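Local coordinates for protein hybrid kinase (Caulobacter vibrioides, PDB 6QRL) that probably transfers phosphate from ATP to a protein histidine as a hybrid histidine kinase, and binds cyclic di-GMP through the pseudo-receiver domain treated here, at residues A21-R24 and Q25-A29; P79-R82 and D83-D86; L106-Q109 and V110-V114. All blocks are in the same frame, centred on the assembly; numbering follows the deposited sequence.

Contact 1: A21-R24 and Q25-A29; sequences ATAR and QIEAA
Gln-25 reaches back over the turn of helix 16-28 that precedes it. Its N-H bonds to Ala-21 O at 3.1 Å, and its chain then doubles along that turn: CG comes within 3.4 Å of Ala-21 O, and the chain is extended beyond it (chi2 178°), which carries the amide past the carbonyl to the level of Thr-22. There a water donates to both ends of an i to i+3 bridge, 2.6 Å from Gln-25 OE1 and 2.9 Å from Thr-22 OG1. Both polar ends have direct partners as well, Leu-101 O for Gln-25 NE2 and Val-18 O for Thr-22 OG1, so each polar end has two partners, which would limit its rotation. Ile-26 follows with an N-H to Thr-22 O at 2.9 Å. Its CD1 meets Thr-22 CG2 at 4.1 Å, the two side chains meeting at a slant. The methyl of Thr-22 is thus turned to Ile-26 while its hydroxyl serves the water, giving one residue an apolar and a polar side. Glu-27 bonds through N to Ala-23 O and lays CG 3.4 Å from that same oxygen. Ala-28 N closes the series on Arg-24 O at 3.0 Å, and with Ala-29 the helix gives way to loop, where Ala-29 pairs by backbone with Leu-4. The helix is the crossover of the beta-alpha-beta unit formed with strands 8-12 and 32-36: Thr-22 rests on Ile-11 and Ile-26 on Val-9, Ala-23, Ile-26 and Glu-27 touch Ala-33, and Thr-22 and Gln-25 meet Leu-106 of helix 103-111, with Gln-25 also touching a bound c-di-GMP.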
loop_
_atom_site.group_PDB
_atom_site.type_symbol
_atom_site.label_atom_id
_atom_site.label_comp_id
_atom_site.label_asym_id
_atom_site.label_seq_id
_atom_site.Cartn_x
_atom_site.Cartn_y
_atom_site.Cartn_z
ATOM N N ALA A 21 12.486 6.099 -1.216
ATOM C CA ALA A 21 12.741 5.197 -2.363
ATOM C C ALA A 21 11.435 4.854 -3.075
ATOM O O ALA A 21 11.442 4.842 -4.326
ATOM C CB ALA A 21 13.475 3.944 -1.943
ATOM N N THR A 22 10.393 4.503 -2.338
ATOM C CA THR A 22 9.091 4.113 -2.927
ATOM C C THR A 22 8.464 5.352 -3.576
ATOM O O THR A 22 8.000 5.228 -4.719
ATOM C CB THR A 22 8.169 3.454 -1.897
ATOM O OG1 THR A 22 8.901 2.433 -1.216
ATOM C CG2 THR A 22 6.936 2.850 -2.527
ATOM N N ALA A 23 8.503 6.518 -2.927
ATOM C CA ALA A 23 7.976 7.767 -3.541
ATOM C C ALA A 23 8.720 8.062 -4.861
ATOM O O ALA A 23 8.054 8.407 -5.872
ATOM C CB ALA A 23 8.062 8.931 -2.594
ATOM N N ARG A 24 10.044 7.887 -4.908
ATOM C CA ARG A 24 10.811 8.134 -6.163
ATOM C C ARG A 24 10.380 7.135 -7.256
ATOM O O ARG A 24 10.256 7.574 -8.406
ATOM C CB ARG A 24 12.317 8.139 -5.881
ATOM C CG ARG A 24 12.774 9.334 -5.048
ATOM C CD ARG A 24 14.298 9.426 -4.938
ATOM N NE ARG A 24 14.837 9.517 -3.579
ATOM C CZ ARG A 24 15.332 10.619 -2.999
ATOM N NH1 ARG A 24 15.339 11.789 -3.627
ATOM N NH2 ARG A 24 15.819 10.546 -1.767
ATOM N N GLN A 25 10.119 5.859 -6.915
ATOM C CA GLN A 25 9.654 4.827 -7.885
ATOM C C GLN A 25 8.257 5.182 -8.384
ATOM O O GLN A 25 8.051 5.079 -9.604
ATOM C CB GLN A 25 9.637 3.423 -7.288
ATOM C CG GLN A 25 11.039 2.879 -7.097
ATOM C CD GLN A 25 10.970 1.519 -6.475
ATOM O OE1 GLN A 25 10.204 1.319 -5.536
ATOM N NE2 GLN A 25 11.712 0.573 -7.042
ATOM N N ILE A 26 7.359 5.639 -7.497
ATOM C CA ILE A 26 5.972 6.005 -7.902
ATOM C C ILE A 26 6.074 7.125 -8.939
ATOM O O ILE A 26 5.447 6.991 -9.982
ATOM C CB ILE A 26 5.131 6.404 -6.684
ATOM C CG1 ILE A 26 4.785 5.188 -5.825
ATOM C CG2 ILE A 26 3.889 7.175 -7.098
ATOM C CD1 ILE A 26 4.410 5.532 -4.404
ATOM N N GLU A 27 6.856 8.179 -8.639
ATOM C CA GLU A 27 6.913 9.395 -9.484
ATOM C C GLU A 27 7.628 9.104 -10.811
ATOM O O GLU A 27 7.184 9.665 -11.816
ATOM C CB GLU A 27 7.545 10.561 -8.732
ATOM C CG GLU A 27 6.687 11.058 -7.589
ATOM C CD GLU A 27 7.342 12.204 -6.839
ATOM O OE1 GLU A 27 7.521 12.096 -5.590
ATOM O OE2 GLU A 27 7.691 13.201 -7.514
ATOM N N ALA A 28 8.670 8.269 -10.833
ATOM C CA ALA A 28 9.412 7.906 -12.070
ATOM C C ALA A 28 8.503 7.126 -13.040
ATOM O O ALA A 28 8.707 7.260 -14.258
ATOM C CB ALA A 28 10.674 7.130 -11.737
ATOM N N ALA A 29 7.511 6.389 -12.527
ATOM C CA ALA A 29 6.473 5.673 -13.303
ATOM C C ALA A 29 5.305 6.606 -13.679
ATOM O O ALA A 29 4.359 6.120 -14.323
ATOM C CB ALA A 29 5.989 4.480 -12.512
HETATM O O HOH W 1 10.852 1.142 -3.003
#

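Contact 2: P79-R82 and D83-D86; sequences PEQR and DRID. With C2E (9,9'-[(2R,3R,3aS,5S,7aR,9R,10R,10aS,12S,14aR)-3,5,10,12-tetrahydroxy-5,12-dioxidooctahydro-2H,7H-difuro[3,2-d:3',2'-j][1,3,7,9,2,8]tetraoxadiphosphacyclododecine-2,9-diyl]bis(2-amino-1,9-dihydro-6H-purin-6-one)), chain C.
Arg-84 and Ile-85 bond back to Gln-81 and Arg-82 in a local contact of 3-10 turns, at the surface between strand 73-77 and the body of helix 85-91. The evidence is two successive i to i+3 bonds: Arg-84 N to Gln-81 O, and Ile-85 N to Arg-82 O, both 3.1 Å. Side chains follow the same spacing. Gln-81 and Arg-84 run side by side in one direction, with Gln-81 CG over one guanidinium face, toward its rim, and the amide plane turned 46° to it. Gln-81 NE2 lies 3.4 Å from Arg-84 NH1, two donors with no bond between them, while Gln-81 OE1 accepts from Thr-78 N. Ile-85 CD1 packs at 4.0 Å on Arg-82 CB, and the Ile-85 side chain also touches Tyr-96. Beyond that apolar base, Arg-82 bends at chi3 and turns the edge of its guanidinium to one phosphate of c-di-GMP. The modelled gap from Arg-82 NH2 to C2E O2P, 2.2 Å, is too short to be trusted in detail, yet a positive group placed edge-on to a phosphate is consistent with charge-based recognition of the ligand.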
loop_
_atom_site.group_PDB
_atom_site.type_symbol
_atom_site.label_atom_id
_atom_site.label_comp_id
_atom_site.label_asym_id
_atom_site.label_seq_id
_atom_site.Cartn_x
_atom_site.Cartn_y
_atom_site.Cartn_z
ATOM N N PRO A 79 11.316 -11.301 1.897
ATOM C CA PRO A 79 11.167 -12.678 1.428
ATOM C C PRO A 79 10.886 -13.675 2.554
ATOM O O PRO A 79 10.136 -14.620 2.326
ATOM C CB PRO A 79 12.514 -12.987 0.742
ATOM C CG PRO A 79 13.090 -11.635 0.398
ATOM C CD PRO A 79 12.588 -10.691 1.474
ATOM N N GLU A 80 11.407 -13.424 3.756
ATOM C CA GLU A 80 11.196 -14.309 4.940
ATOM C C GLU A 80 9.740 -14.217 5.425
ATOM O O GLU A 80 9.348 -15.073 6.214
ATOM C CB GLU A 80 12.135 -13.952 6.102
ATOM C CG GLU A 80 13.627 -13.948 5.745
ATOM C CD GLU A 80 14.103 -12.675 5.040
ATOM O OE1 GLU A 80 14.260 -12.717 3.790
ATOM O OE2 GLU A 80 14.319 -11.628 5.734
ATOM N N GLN A 81 8.969 -13.209 5.021
ATOM C CA GLN A 81 7.583 -12.998 5.544
ATOM C C GLN A 81 6.528 -13.470 4.532
ATOM O O GLN A 81 5.358 -13.155 4.731
ATOM C CB GLN A 81 7.316 -11.531 5.895
ATOM C CG GLN A 81 8.166 -10.985 7.042
ATOM C CD GLN A 81 8.153 -9.467 7.092
ATOM O OE1 GLN A 81 7.989 -8.782 6.088
ATOM N NE2 GLN A 81 8.296 -8.913 8.285
ATOM N N ARG A 82 6.903 -14.280 3.536
ATOM C CA ARG A 82 5.957 -14.842 2.535
ATOM C C ARG A 82 4.968 -15.785 3.215
ATOM O O ARG A 82 3.855 -15.901 2.705
ATOM C CB ARG A 82 6.713 -15.530 1.400
ATOM C CG ARG A 82 7.441 -14.525 0.519
ATOM C CD ARG A 82 8.498 -15.234 -0.303
ATOM N NE ARG A 82 7.973 -15.200 -1.641
ATOM C CZ ARG A 82 8.565 -14.614 -2.670
ATOM N NH1 ARG A 82 9.782 -14.098 -2.579
ATOM N NH2 ARG A 82 7.951 -14.625 -3.833
ATOM N N ASP A 83 5.334 -16.387 4.344
ATOM C CA ASP A 83 4.432 -17.288 5.116
ATOM C C ASP A 83 3.181 -16.519 5.560
ATOM O O ASP A 83 2.200 -17.177 5.852
ATOM C CB ASP A 83 5.137 -17.955 6.307
ATOM C CG ASP A 83 5.840 -17.038 7.314
ATOM O OD1 ASP A 83 5.857 -15.804 7.132
ATOM O OD2 ASP A 83 6.405 -17.586 8.283
ATOM N N ARG A 84 3.187 -15.184 5.561
ATOM C CA ARG A 84 2.026 -14.367 5.997
ATOM C C ARG A 84 1.038 -14.084 4.867
ATOM O O ARG A 84 -0.013 -13.493 5.147
ATOM C CB ARG A 84 2.508 -13.031 6.550
ATOM C CG ARG A 84 3.418 -13.172 7.759
ATOM C CD ARG A 84 3.577 -11.769 8.307
ATOM N NE ARG A 84 4.747 -11.689 9.157
ATOM C CZ ARG A 84 5.185 -10.565 9.729
ATOM N NH1 ARG A 84 6.271 -10.617 10.489
ATOM N NH2 ARG A 84 4.585 -9.402 9.494
ATOM N N ILE A 85 1.333 -14.459 3.634
ATOM C CA ILE A 85 0.492 -14.043 2.473
ATOM C C ILE A 85 -0.976 -14.456 2.714
ATOM O O ILE A 85 -1.842 -13.588 2.590
ATOM C CB ILE A 85 1.103 -14.568 1.160
ATOM C CG1 ILE A 85 2.349 -13.737 0.809
ATOM C CG2 ILE A 85 0.076 -14.578 0.041
ATOM C CD1 ILE A 85 3.287 -14.377 -0.212
ATOM N N ASP A 86 -1.263 -15.680 3.131
ATOM C CA ASP A 86 -2.681 -16.134 3.265
ATOM C C ASP A 86 -3.411 -15.281 4.313
ATOM O O ASP A 86 -4.516 -14.808 4.039
ATOM C CB ASP A 86 -2.774 -17.634 3.549
ATOM C CG ASP A 86 -2.345 -18.516 2.375
ATOM O OD1 ASP A 86 -2.406 -18.035 1.208
ATOM O OD2 ASP A 86 -1.951 -19.685 2.625
HETATM P P1 C2E C . 6.836 -14.628 -6.339
HETATM O O2P C2E C . 6.728 -13.534 -5.302
HETATM O O1P C2E C . 6.560 -16.049 -5.950
HETATM O "O5'" C2E C . 5.728 -14.268 -7.439
HETATM C "C5'" C2E C . 5.402 -15.250 -8.424
HETATM C "C4'" C2E C . 4.345 -14.661 -9.308
HETATM O "O4'" C2E C . 3.124 -14.502 -8.561
HETATM C "C3'" C2E C . 4.649 -13.262 -9.819
HETATM O "O3'" C2E C . 5.515 -13.429 -10.955
HETATM C "C2'" C2E C . 3.239 -12.701 -10.108
HETATM O "O2'" C2E C . 2.917 -12.760 -11.482
HETATM C "C1'" C2E C . 2.313 -13.582 -9.259
HETATM N N9 C2E C . 1.532 -12.891 -8.233
HETATM C C8 C2E C . 0.275 -13.255 -7.812
HETATM N N7 C2E C . -0.168 -12.517 -6.822
HETATM C C5 C2E C . 0.864 -11.628 -6.557
HETATM C C6 C2E C . 0.953 -10.597 -5.594
HETATM O O6 C2E C . 0.134 -10.280 -4.729
HETATM N N1 C2E C . 2.181 -9.939 -5.655
HETATM C C2 C2E C . 3.193 -10.217 -6.543
HETATM N N2 C2E C . 4.303 -9.469 -6.437
HETATM N N3 C2E C . 3.115 -11.188 -7.457
HETATM C C4 C2E C . 1.927 -11.850 -7.411
HETATM P P11 C2E C . 6.621 -12.289 -11.176
HETATM O O21 C2E C . 5.905 -10.989 -10.961
HETATM O O11 C2E C . 7.301 -12.549 -12.489
HETATM O O5A C2E C . 7.707 -12.539 -10.025
HETATM C C5A C2E C . 8.666 -13.635 -10.111
HETATM C C4A C2E C . 9.545 -13.616 -8.885
HETATM O O4A C2E C . 10.460 -12.495 -8.966
HETATM C C3A C2E C . 8.834 -13.416 -7.550
HETATM O O3A C2E C . 8.258 -14.657 -7.116
HETATM C C2A C2E C . 9.972 -12.889 -6.680
HETATM O O2A C2E C . 10.913 -13.811 -6.192
HETATM C C1A C2E C . 10.717 -11.989 -7.667
HETATM N N91 C2E C . 10.233 -10.624 -7.586
HETATM C C81 C2E C . 9.124 -10.143 -8.235
HETATM N N71 C2E C . 8.855 -8.892 -7.947
HETATM C C51 C2E C . 9.850 -8.539 -7.046
HETATM C C61 C2E C . 10.073 -7.301 -6.404
HETATM O O61 C2E C . 9.368 -6.282 -6.454
HETATM N N11 C2E C . 11.205 -7.359 -5.586
HETATM C C21 C2E C . 12.018 -8.455 -5.419
HETATM N N21 C2E C . 13.071 -8.280 -4.604
HETATM N N31 C2E C . 11.797 -9.631 -6.001
HETATM C C41 C2E C . 10.712 -9.597 -6.812
#

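Contact 3: L106-Q109 and V110-V114; sequences LVAQ and VLQAV. With C2E (9,9'-[(2R,3R,3aS,5S,7aR,9R,10R,10aS,12S,14aR)-3,5,10,12-tetrahydroxy-5,12-dioxidooctahydro-2H,7H-difuro[3,2-d:3',2'-j][1,3,7,9,2,8]tetraoxadiphosphacyclododecine-2,9-diyl]bis(2-amino-1,9-dihydro-6H-purin-6-one)), chain C.
Leu-106 and Val-110 lie alongside each other and point the same way, as do Val-107 and Leu-111, so that the closing helix 103-111 of this receiver-type alpha/beta fold carries two neighbouring apolar ridges. In the first, Leu-106 CD2 meets Val-110 CG2 at 3.9 Å. Both side chains also pack on strand 51-55, through Leu-53 for Leu-106 and through Val-51 and Leu-53 for Val-110. In the second, Val-107 CG1 meets Leu-111 CD1 at 4.0 Å, and this pair faces the chain's beginning instead, touching Pro-3 and Leu-4. The backbone holds each pair in step: Val-110 N bonds to Leu-106 O at 3.0 Å and Leu-111 N to Val-107 O at 2.9 Å. The next bond, Gln-112 N to Ala-108 O at 3.1 Å, is more bent (139° at the hydrogen), and Ala-113 N keeps a weak bond to Val-110 O, as expected where the helix runs out. Gln-112 folds its extended chain back past Ala-108, its CG 3.2 Å from Ala-108 O. Gln-109 takes a different direction from the apolar pairs. A bend at chi2 (-57°) lays its amide flat over the N1-C6 rim of one guanine of c-di-GMP, the two planes within about 6° of parallel. Partners therefore meet face to face rather than through in-plane polar bonds: CD, OE1 and NE2 all ride above the base, with Gln-109 NE2 3.4 Å from C2E N1.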
loop_
_atom_site.group_PDB
_atom_site.type_symbol
_atom_site.label_atom_id
_atom_site.label_comp_id
_atom_site.label_asym_id
_atom_site.label_seq_id
_atom_site.Cartn_x
_atom_site.Cartn_y
_atom_site.Cartn_z
ATOM N N LEU A 106 5.790 -2.938 -8.614
ATOM C CA LEU A 106 5.010 -1.868 -7.943
ATOM C C LEU A 106 3.894 -1.421 -8.899
ATOM O O LEU A 106 2.719 -1.404 -8.486
ATOM C CB LEU A 106 5.942 -0.713 -7.560
ATOM C CG LEU A 106 5.269 0.440 -6.805
ATOM C CD1 LEU A 106 6.293 1.200 -5.957
ATOM C CD2 LEU A 106 4.568 1.380 -7.779
ATOM N N VAL A 107 4.253 -1.126 -10.146
ATOM C CA VAL A 107 3.290 -0.674 -11.189
ATOM C C VAL A 107 2.171 -1.716 -11.366
ATOM O O VAL A 107 0.997 -1.337 -11.344
ATOM C CB VAL A 107 4.034 -0.392 -12.510
ATOM C CG1 VAL A 107 3.076 -0.216 -13.670
ATOM C CG2 VAL A 107 4.949 0.826 -12.358
ATOM N N ALA A 108 2.503 -2.991 -11.561
ATOM C CA ALA A 108 1.509 -4.065 -11.770
ATOM C C ALA A 108 0.580 -4.146 -10.551
ATOM O O ALA A 108 -0.622 -4.181 -10.772
ATOM C CB ALA A 108 2.199 -5.382 -12.045
ATOM N N GLN A 109 1.079 -4.120 -9.302
ATOM C CA GLN A 109 0.184 -4.308 -8.124
ATOM C C GLN A 109 -0.693 -3.062 -7.894
ATOM O O GLN A 109 -1.826 -3.219 -7.429
ATOM C CB GLN A 109 0.979 -4.685 -6.883
ATOM C CG GLN A 109 1.562 -6.092 -6.957
ATOM C CD GLN A 109 0.523 -7.162 -7.181
ATOM O OE1 GLN A 109 -0.509 -7.186 -6.504
ATOM N NE2 GLN A 109 0.788 -8.049 -8.138
ATOM N N VAL A 110 -0.212 -1.870 -8.236
ATOM C CA VAL A 110 -1.027 -0.631 -8.146
ATOM C C VAL A 110 -2.115 -0.660 -9.227
ATOM O O VAL A 110 -3.285 -0.368 -8.883
ATOM C CB VAL A 110 -0.126 0.612 -8.248
ATOM C CG1 VAL A 110 -0.964 1.871 -8.372
ATOM C CG2 VAL A 110 0.824 0.694 -7.044
ATOM N N LEU A 111 -1.769 -1.018 -10.469
ATOM C CA LEU A 111 -2.766 -1.054 -11.584
ATOM C C LEU A 111 -3.866 -2.085 -11.309
ATOM O O LEU A 111 -5.009 -1.800 -11.691
ATOM C CB LEU A 111 -2.085 -1.363 -12.921
ATOM C CG LEU A 111 -1.177 -0.254 -13.450
ATOM C CD1 LEU A 111 -0.760 -0.534 -14.895
ATOM C CD2 LEU A 111 -1.842 1.121 -13.355
ATOM N N GLN A 112 -3.553 -3.207 -10.657
ATOM C CA GLN A 112 -4.490 -4.350 -10.481
ATOM C C GLN A 112 -5.162 -4.317 -9.108
ATOM O O GLN A 112 -5.911 -5.256 -8.829
ATOM C CB GLN A 112 -3.743 -5.683 -10.608
ATOM C CG GLN A 112 -3.083 -5.892 -11.970
ATOM C CD GLN A 112 -2.096 -7.043 -11.965
ATOM O OE1 GLN A 112 -2.009 -7.827 -11.010
ATOM N NE2 GLN A 112 -1.329 -7.149 -13.036
ATOM N N ALA A 113 -4.846 -3.342 -8.252
ATOM C CA ALA A 113 -5.228 -3.326 -6.817
ATOM C C ALA A 113 -6.764 -3.359 -6.673
ATOM O O ALA A 113 -7.455 -2.582 -7.382
ATOM C CB ALA A 113 -4.686 -2.109 -6.142
ATOM N N VAL A 114 -7.267 -4.215 -5.783
ATOM C CA VAL A 114 -8.721 -4.485 -5.579
ATOM C C VAL A 114 -9.045 -4.041 -4.155
ATOM O O VAL A 114 -8.100 -3.960 -3.306
ATOM C CB VAL A 114 -9.083 -5.970 -5.828
ATOM C CG1 VAL A 114 -8.769 -6.428 -7.257
ATOM C CG2 VAL A 114 -8.391 -6.905 -4.828
HETATM P P1 C2E C . 6.836 -14.628 -6.339
HETATM O O2P C2E C . 6.728 -13.534 -5.302
HETATM O O1P C2E C . 6.560 -16.049 -5.950
HETATM O "O5'" C2E C . 5.728 -14.268 -7.439
HETATM C "C5'" C2E C . 5.402 -15.250 -8.424
HETATM C "C4'" C2E C . 4.345 -14.661 -9.308
HETATM O "O4'" C2E C . 3.124 -14.502 -8.561
HETATM C "C3'" C2E C . 4.649 -13.262 -9.819
HETATM O "O3'" C2E C . 5.515 -13.429 -10.955
HETATM C "C2'" C2E C . 3.239 -12.701 -10.108
HETATM O "O2'" C2E C . 2.917 -12.760 -11.482
HETATM C "C1'" C2E C . 2.313 -13.582 -9.259
HETATM N N9 C2E C . 1.532 -12.891 -8.233
HETATM C C8 C2E C . 0.275 -13.255 -7.812
HETATM N N7 C2E C . -0.168 -12.517 -6.822
HETATM C C5 C2E C . 0.864 -11.628 -6.557
HETATM C C6 C2E C . 0.953 -10.597 -5.594
HETATM O O6 C2E C . 0.134 -10.280 -4.729
HETATM N N1 C2E C . 2.181 -9.939 -5.655
HETATM C C2 C2E C . 3.193 -10.217 -6.543
HETATM N N2 C2E C . 4.303 -9.469 -6.437
HETATM N N3 C2E C . 3.115 -11.188 -7.457
HETATM C C4 C2E C . 1.927 -11.850 -7.411
HETATM P P11 C2E C . 6.621 -12.289 -11.176
HETATM O O21 C2E C . 5.905 -10.989 -10.961
HETATM O O11 C2E C . 7.301 -12.549 -12.489
HETATM O O5A C2E C . 7.707 -12.539 -10.025
HETATM C C5A C2E C . 8.666 -13.635 -10.111
HETATM C C4A C2E C . 9.545 -13.616 -8.885
HETATM O O4A C2E C . 10.460 -12.495 -8.966
HETATM C C3A C2E C . 8.834 -13.416 -7.550
HETATM O O3A C2E C . 8.258 -14.657 -7.116
HETATM C C2A C2E C . 9.972 -12.889 -6.680
HETATM O O2A C2E C . 10.913 -13.811 -6.192
HETATM C C1A C2E C . 10.717 -11.989 -7.667
HETATM N N91 C2E C . 10.233 -10.624 -7.586
HETATM C C81 C2E C . 9.124 -10.143 -8.235
HETATM N N71 C2E C . 8.855 -8.892 -7.947
HETATM C C51 C2E C . 9.850 -8.539 -7.046
HETATM C C61 C2E C . 10.073 -7.301 -6.404
HETATM O O61 C2E C . 9.368 -6.282 -6.454
HETATM N N11 C2E C . 11.205 -7.359 -5.586
HETATM C C21 C2E C . 12.018 -8.455 -5.419
HETATM N N21 C2E C . 13.071 -8.280 -4.604
HETATM N N31 C2E C . 11.797 -9.631 -6.001
HETATM C C41 C2E C . 10.712 -9.597 -6.812
#

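How the contacts relate
Contacts 1 and 3 touch where the end of helix 16-28 and the loop after it meet helix 103-111. Ala-29 CB meets Val-107 CG2 at 3.8 Å, and Leu-106 CD1 lies 3.9 Å from Thr-22 CG2. Contact 2 touches neither: its nearest atoms are about 13 Å from contact 1 and about 10 Å from contact 3. What relates it to contact 3 is the ligand, since Arg-82 addresses a phosphate and Gln-109 a guanine of the same c-di-GMP molecule, although the centres of the two contacts are about 19 Å apart. Tyr-96, Pro-100, Arg-102 and Ser-105 complete its grip with hydrogen bonds. Gln-25 of contact 1 instead borders a second c-di-GMP pocket, which shares Pro-100, Leu-101 and Arg-102 with the first.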